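Local coordinates for VAO-type flavoprotein oxidase VAO615 (Myceliophthora thermophila, PDB 6F72), which is probably an oxidoreductase whose bicovalently bound FAD, once reduced, reacts rapidly with molecular oxygen, although no substrate has been identified, at residues V92-P95 against G96-L99; V225-V228 against G229-Q233. All coordinates share one frame; numbering follows the deposited sequence.

Interaction 1 (V92-P95 against G96-L99); sequences VNAP and GDVL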
loop_
_atom_site.group_PDB
_atom_site.type_symbol
_atom_site.label_atom_id
_atom_site.label_comp_id
_atom_site.label_asym_id
_atom_site.label_seq_id
_atom_site.Cartn_x
_atom_site.Cartn_y
_atom_site.Cartn_z
ATOM N N VAL A 92 -9.444 -2.885 10.391
ATOM C CA VAL A 92 -8.633 -3.910 9.772
ATOM C C VAL A 92 -9.069 -5.309 10.247
ATOM O O VAL A 92 -8.951 -6.270 9.484
ATOM C CB VAL A 92 -7.120 -3.644 10.009
ATOM C CG1 VAL A 92 -6.286 -4.885 9.766
ATOM C CG2 VAL A 92 -6.631 -2.521 9.105
ATOM N N ASN A 93 -9.612 -5.394 11.472
ATOM C CA ASN A 93 -10.021 -6.671 12.078
ATOM C C ASN A 93 -11.347 -7.215 11.556
ATOM O O ASN A 93 -11.697 -8.367 11.828
ATOM C CB ASN A 93 -10.083 -6.559 13.603
ATOM C CG ASN A 93 -8.717 -6.627 14.267
ATOM O OD1 ASN A 93 -7.692 -6.870 13.632
ATOM N ND2 ASN A 93 -8.708 -6.405 15.570
ATOM N N ALA A 94 -12.094 -6.386 10.830
ATOM C CA ALA A 94 -13.378 -6.796 10.271
ATOM C C ALA A 94 -13.158 -7.721 9.063
ATOM O O ALA A 94 -12.274 -7.452 8.230
ATOM C CB ALA A 94 -14.207 -5.581 9.894
ATOM N N PRO A 95 -13.933 -8.829 8.981
ATOM C CA PRO A 95 -13.776 -9.816 7.907
ATOM C C PRO A 95 -13.954 -9.274 6.489
ATOM O O PRO A 95 -13.087 -9.471 5.654
ATOM C CB PRO A 95 -14.864 -10.849 8.222
ATOM C CG PRO A 95 -15.024 -10.749 9.702
ATOM C CD PRO A 95 -14.941 -9.276 9.965
ATOM N N GLY A 96 -15.060 -8.595 6.216
ATOM C CA GLY A 96 -15.363 -8.197 4.849
ATOM C C GLY A 96 -15.235 -6.718 4.554
ATOM O O GLY A 96 -15.560 -6.302 3.445
ATOM N N ASP A 97 -14.768 -5.927 5.523
ATOM C CA ASP A 97 -14.671 -4.472 5.341
ATOM C C ASP A 97 -13.386 -4.121 4.627
ATOM O O ASP A 97 -12.389 -4.833 4.763
ATOM C CB ASP A 97 -14.706 -3.703 6.666
ATOM C CG ASP A 97 -16.098 -3.243 7.048
ATOM O OD1 ASP A 97 -16.822 -4.048 7.673
ATOM O OD2 ASP A 97 -16.457 -2.067 6.735
ATOM N N VAL A 98 -13.417 -3.023 3.872
ATOM C CA VAL A 98 -12.184 -2.378 3.401
ATOM C C VAL A 98 -12.075 -0.983 4.012
ATOM O O VAL A 98 -13.075 -0.458 4.535
ATOM C CB VAL A 98 -12.032 -2.392 1.859
ATOM C CG1 VAL A 98 -11.763 -3.806 1.374
ATOM C CG2 VAL A 98 -13.241 -1.792 1.147
ATOM N N LEU A 99 -10.883 -0.389 3.973
ATOM C CA LEU A 99 -10.677 0.932 4.562
ATOM C C LEU A 99 -11.167 2.109 3.689
ATOM O O LEU A 99 -11.407 3.219 4.201
ATOM C CB LEU A 99 -9.209 1.131 4.959
ATOM C CG LEU A 99 -8.503 0.362 6.083
ATOM C CD1 LEU A 99 -7.102 0.937 6.212
ATOM C CD2 LEU A 99 -9.199 0.484 7.419
#

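Interaction 2 (V225-V228 against G229-Q233); sequences VGIV and GGYTQ. With FAD (flavin-adenine dinucleotide), chain E.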
loop_
_atom_site.group_PDB
_atom_site.type_symbol
_atom_site.label_atom_id
_atom_site.label_comp_id
_atom_site.label_asym_id
_atom_site.label_seq_id
_atom_site.Cartn_x
_atom_site.Cartn_y
_atom_site.Cartn_z
ATOM N N VAL A 225 -0.411 -1.449 7.740
ATOM C CA VAL A 225 -0.219 -2.012 6.387
ATOM C C VAL A 225 0.318 -3.448 6.430
ATOM O O VAL A 225 1.200 -3.744 7.228
ATOM C CB VAL A 225 0.679 -1.091 5.535
ATOM C CG1 VAL A 225 1.179 -1.788 4.276
ATOM C CG2 VAL A 225 -0.113 0.164 5.180
ATOM N N GLY A 226 -0.250 -4.324 5.595
ATOM C CA GLY A 226 0.164 -5.721 5.535
ATOM C C GLY A 226 1.462 -5.902 4.751
ATOM O O GLY A 226 1.453 -5.840 3.509
ATOM N N ILE A 227 2.555 -6.156 5.484
ATOM C CA ILE A 227 3.917 -6.266 4.919
ATOM C C ILE A 227 4.086 -7.377 3.878
ATOM O O ILE A 227 4.815 -7.197 2.914
ATOM C CB ILE A 227 5.013 -6.308 6.025
ATOM C CG1 ILE A 227 6.385 -5.938 5.452
ATOM C CG2 ILE A 227 5.019 -7.633 6.797
ATOM C CD1 ILE A 227 7.469 -5.769 6.500
ATOM N N VAL A 228 3.387 -8.490 4.059
ATOM C CA VAL A 228 3.476 -9.671 3.186
ATOM C C VAL A 228 2.477 -9.570 2.021
ATOM O O VAL A 228 2.583 -10.292 1.025
ATOM C CB VAL A 228 3.244 -10.960 4.015
ATOM C CG1 VAL A 228 3.552 -12.228 3.209
ATOM C CG2 VAL A 228 4.106 -10.936 5.277
ATOM N N GLY A 229 1.511 -8.660 2.155
ATOM C CA GLY A 229 0.441 -8.516 1.172
ATOM C C GLY A 229 0.812 -7.651 -0.023
ATOM O O GLY A 229 1.914 -7.758 -0.569
ATOM N N GLY A 230 -0.108 -6.768 -0.409
ATOM C CA GLY A 230 0.064 -5.889 -1.566
ATOM C C GLY A 230 1.233 -4.943 -1.441
ATOM O O GLY A 230 1.747 -4.474 -2.458
ATOM N N TYR A 231 1.643 -4.663 -0.203
ATOM C CA TYR A 231 2.810 -3.835 0.094
ATOM C C TYR A 231 4.123 -4.354 -0.562
ATOM O O TYR A 231 4.689 -3.687 -1.443
ATOM C CB TYR A 231 2.980 -3.648 1.613
ATOM C CG TYR A 231 4.251 -2.912 1.962
ATOM C CD1 TYR A 231 4.319 -1.510 1.882
ATOM C CD2 TYR A 231 5.423 -3.624 2.314
ATOM C CE1 TYR A 231 5.503 -0.836 2.176
ATOM C CE2 TYR A 231 6.596 -2.964 2.618
ATOM C CZ TYR A 231 6.648 -1.583 2.527
ATOM O OH TYR A 231 7.825 -0.943 2.821
ATOM N N THR A 232 4.579 -5.542 -0.160
ATOM C CA THR A 232 5.808 -6.096 -0.720
ATOM C C THR A 232 5.557 -6.553 -2.154
ATOM O O THR A 232 6.385 -6.329 -3.020
ATOM C CB THR A 232 6.434 -7.224 0.148
ATOM O OG1 THR A 232 6.845 -6.697 1.415
ATOM C CG2 THR A 232 7.657 -7.760 -0.513
ATOM N N GLN A 233 4.409 -7.173 -2.402
ATOM C CA GLN A 233 4.096 -7.692 -3.737
ATOM C C GLN A 233 4.046 -6.611 -4.823
ATOM O O GLN A 233 4.389 -6.875 -5.979
ATOM C CB GLN A 233 2.790 -8.488 -3.701
ATOM C CG GLN A 233 2.954 -9.860 -3.031
ATOM C CD GLN A 233 1.652 -10.603 -2.828
ATOM O OE1 GLN A 233 0.952 -10.918 -3.796
ATOM N NE2 GLN A 233 1.343 -10.945 -1.566
HETATM P PA FAD E . -4.966 -5.285 0.956
HETATM O O1A FAD E . -5.966 -4.289 0.427
HETATM O O2A FAD E . -5.502 -6.340 1.883
HETATM O O5B FAD E . -4.235 -5.974 -0.298
HETATM C C5B FAD E . -3.800 -5.220 -1.429
HETATM C C4B FAD E . -3.720 -6.087 -2.681
HETATM O O4B FAD E . -2.852 -7.196 -2.442
HETATM C C3B FAD E . -5.045 -6.678 -3.124
HETATM O O3B FAD E . -5.027 -6.707 -4.557
HETATM C C2B FAD E . -5.034 -8.100 -2.589
HETATM O O2B FAD E . -5.794 -8.987 -3.414
HETATM C C1B FAD E . -3.553 -8.439 -2.614
HETATM N N9A FAD E . -3.109 -9.355 -1.536
HETATM C C8A FAD E . -2.894 -9.009 -0.249
HETATM N N7A FAD E . -2.452 -10.074 0.466
HETATM C C5A FAD E . -2.372 -11.117 -0.376
HETATM C C6A FAD E . -1.977 -12.539 -0.269
HETATM N N6A FAD E . -1.586 -13.036 0.926
HETATM N N1A FAD E . -2.036 -13.305 -1.382
HETATM C C2A FAD E . -2.434 -12.815 -2.576
HETATM N N3A FAD E . -2.803 -11.521 -2.747
HETATM C C4A FAD E . -2.794 -10.642 -1.703
HETATM N N1 FAD E . 2.812 1.846 0.614
HETATM C C2 FAD E . 4.136 2.143 0.613
HETATM O O2 FAD E . 4.861 1.685 -0.301
HETATM N N3 FAD E . 4.692 2.919 1.570
HETATM C C4 FAD E . 3.996 3.465 2.580
HETATM O O4 FAD E . 4.554 4.181 3.442
HETATM C C4X FAD E . 2.547 3.177 2.653
HETATM N N5 FAD E . 1.775 3.673 3.643
HETATM C C5X FAD E . 0.437 3.411 3.705
HETATM C C6 FAD E . -0.351 3.937 4.751
HETATM C C7 FAD E . -1.732 3.643 4.791
HETATM C C7M FAD E . -2.563 4.227 5.920
HETATM C C8 FAD E . -2.357 2.766 3.735
HETATM C C8M FAD E . -3.809 2.312 3.743
HETATM C C9 FAD E . -1.559 2.257 2.715
HETATM C C9A FAD E . -0.192 2.542 2.653
HETATM N N10 FAD E . 0.607 1.999 1.619
HETATM C C10 FAD E . 1.983 2.314 1.581
HETATM C "C1'" FAD E . -0.008 1.196 0.565
HETATM C "C2'" FAD E . 0.197 -0.289 0.572
HETATM O "O2'" FAD E . 1.534 -0.543 0.145
HETATM C "C3'" FAD E . -0.805 -0.836 -0.438
HETATM O "O3'" FAD E . -2.124 -0.298 -0.201
HETATM C "C4'" FAD E . -0.848 -2.356 -0.407
HETATM O "O4'" FAD E . -1.610 -2.832 -1.518
HETATM C "C5'" FAD E . -1.387 -2.880 0.926
HETATM O "O5'" FAD E . -1.519 -4.293 0.908
HETATM P P FAD E . -2.354 -5.023 2.070
HETATM O O1P FAD E . -1.894 -4.494 3.399
HETATM O O2P FAD E . -2.301 -6.496 1.737
HETATM O O3P FAD E . -3.847 -4.481 1.780
#

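Interaction 1 (V92-P95 against G96-L99)
Val-92 and Leu-99 meet at the open ends of a chain reversal, and a beta turn with type I-like angles, Ala-94 to Asp-97, closes it. This loop joins helix 89-92 to helix 101-104. Its two arms run nearly antiparallel, 160° apart, yet they form no strand ladder. Val-92 lends its CG2 branch, which lies opposite its own carbonyl carbon. CG2 comes within 4.3 Å of Leu-99 CD2, a loose apolar touch. Leu-99 turns its forked end towards Val-92, and both methyls lie near CG2, CD2 slightly closer. The same leucine side chain touches His-91 and His-157 and lies about 4 Å from the FAD at nearest atoms.

Ala-94 points its methyl across the turn at the side chain of Asp-97. Ala-94 CB rests 3.8 Å from both Asp-97 OD1 and Asp-97 CB. Ala-94 CA and Asp-97 CA are 5.6 Å apart. The carboxylate is held by others: OD1 accepts from Gln-60 N, and OD2 is bonded to Tyr-123 OH. These two bonds probably limit its rotation. Pro-95 and Gly-96 fill the middle of the turn. Lys-153 NZ ties the arms together by bonding to Ala-94 O and Asp-97 O, with a weak bond to Pro-95 O.

Interaction 2 (V225-V228 against G229-Q233)
The Tyr-231 ring has Ile-227 O at one edge, 3.7 Å from Tyr-231 CD2. FAD N1 also lies in the ring plane, and FAD O2' is near that plane, 3.4 Å from Tyr-231 CD1. Neither face has an atom of Val-225 to Val-228 squarely over it. Val-225 CG1 and Gly-226 O approach obliquely, with Val-225 CG1 3.7 Å from Tyr-231 CB. The ring swings out opposite the backbone nitrogen (chi1 174°), towards the flavin end of FAD, and its OH bonds to His-237 O. With the ring replaced by an alanine, a gap is likely to open between Val-225, Ile-227 and the FAD ribityl chain, and His-237 O would lose its phenol partner.

The Gln-233 amide donates from NE2 to a lone pair of Val-228 O at 2.9 Å, nearly straight (161°) and within both planes. This bond probably helps fix the rotation of the amide, which lies over a face of the adenine, steeply tilted to it, with Gln-233 NE2 3.9 Å from FAD C6A. Thr-232 OG1 reaches back one turn to Ile-227 O at 2.6 Å, almost end-on to the carbonyl (164°). Thr-232 N adds only a weak bond to that oxygen, in keeping with a wider pi-type turn.

This glycine-rich helix start, within the PCMH-type FAD-binding region, faces the pyrophosphate. Gly-226 N donates to FAD O1P at 2.7 Å, and Gly-230 N donates to FAD O2P at 3.1 Å. A beta carbon on Gly-226, Gly-229 or Gly-230 would clash with FAD. The N-terminal end of the helix may help to offset the phosphate charge. Behind the helix, Val-228 packs on Leu-197 of strand 193-198 and on Val-289 and Met-292 of strand 288-298, while Thr-232 and Gln-233 touch Trp-254 of strand 251-257.

How the interactions relate
Interactions 1 and 2 do not touch. Their centres are 16 Å apart and their nearest atoms about 6 Å, and interaction 1 closes well before interaction 2 opens in the chain. FAD is what they share. Interaction 2 grips the pyrophosphate and brings Val-225 CG2 within 3.5 Å of FAD C9A. Interaction 1 reaches the cofactor with one residue, Leu-99. Both also meet His-157, which is covalently joined to the flavin together with Cys-222: Leu-99 touches it from 96-99, and Val-225 from 225-228. The two contacts therefore help to surround the bicovalent flavin site, one as a loop and one as a helix start.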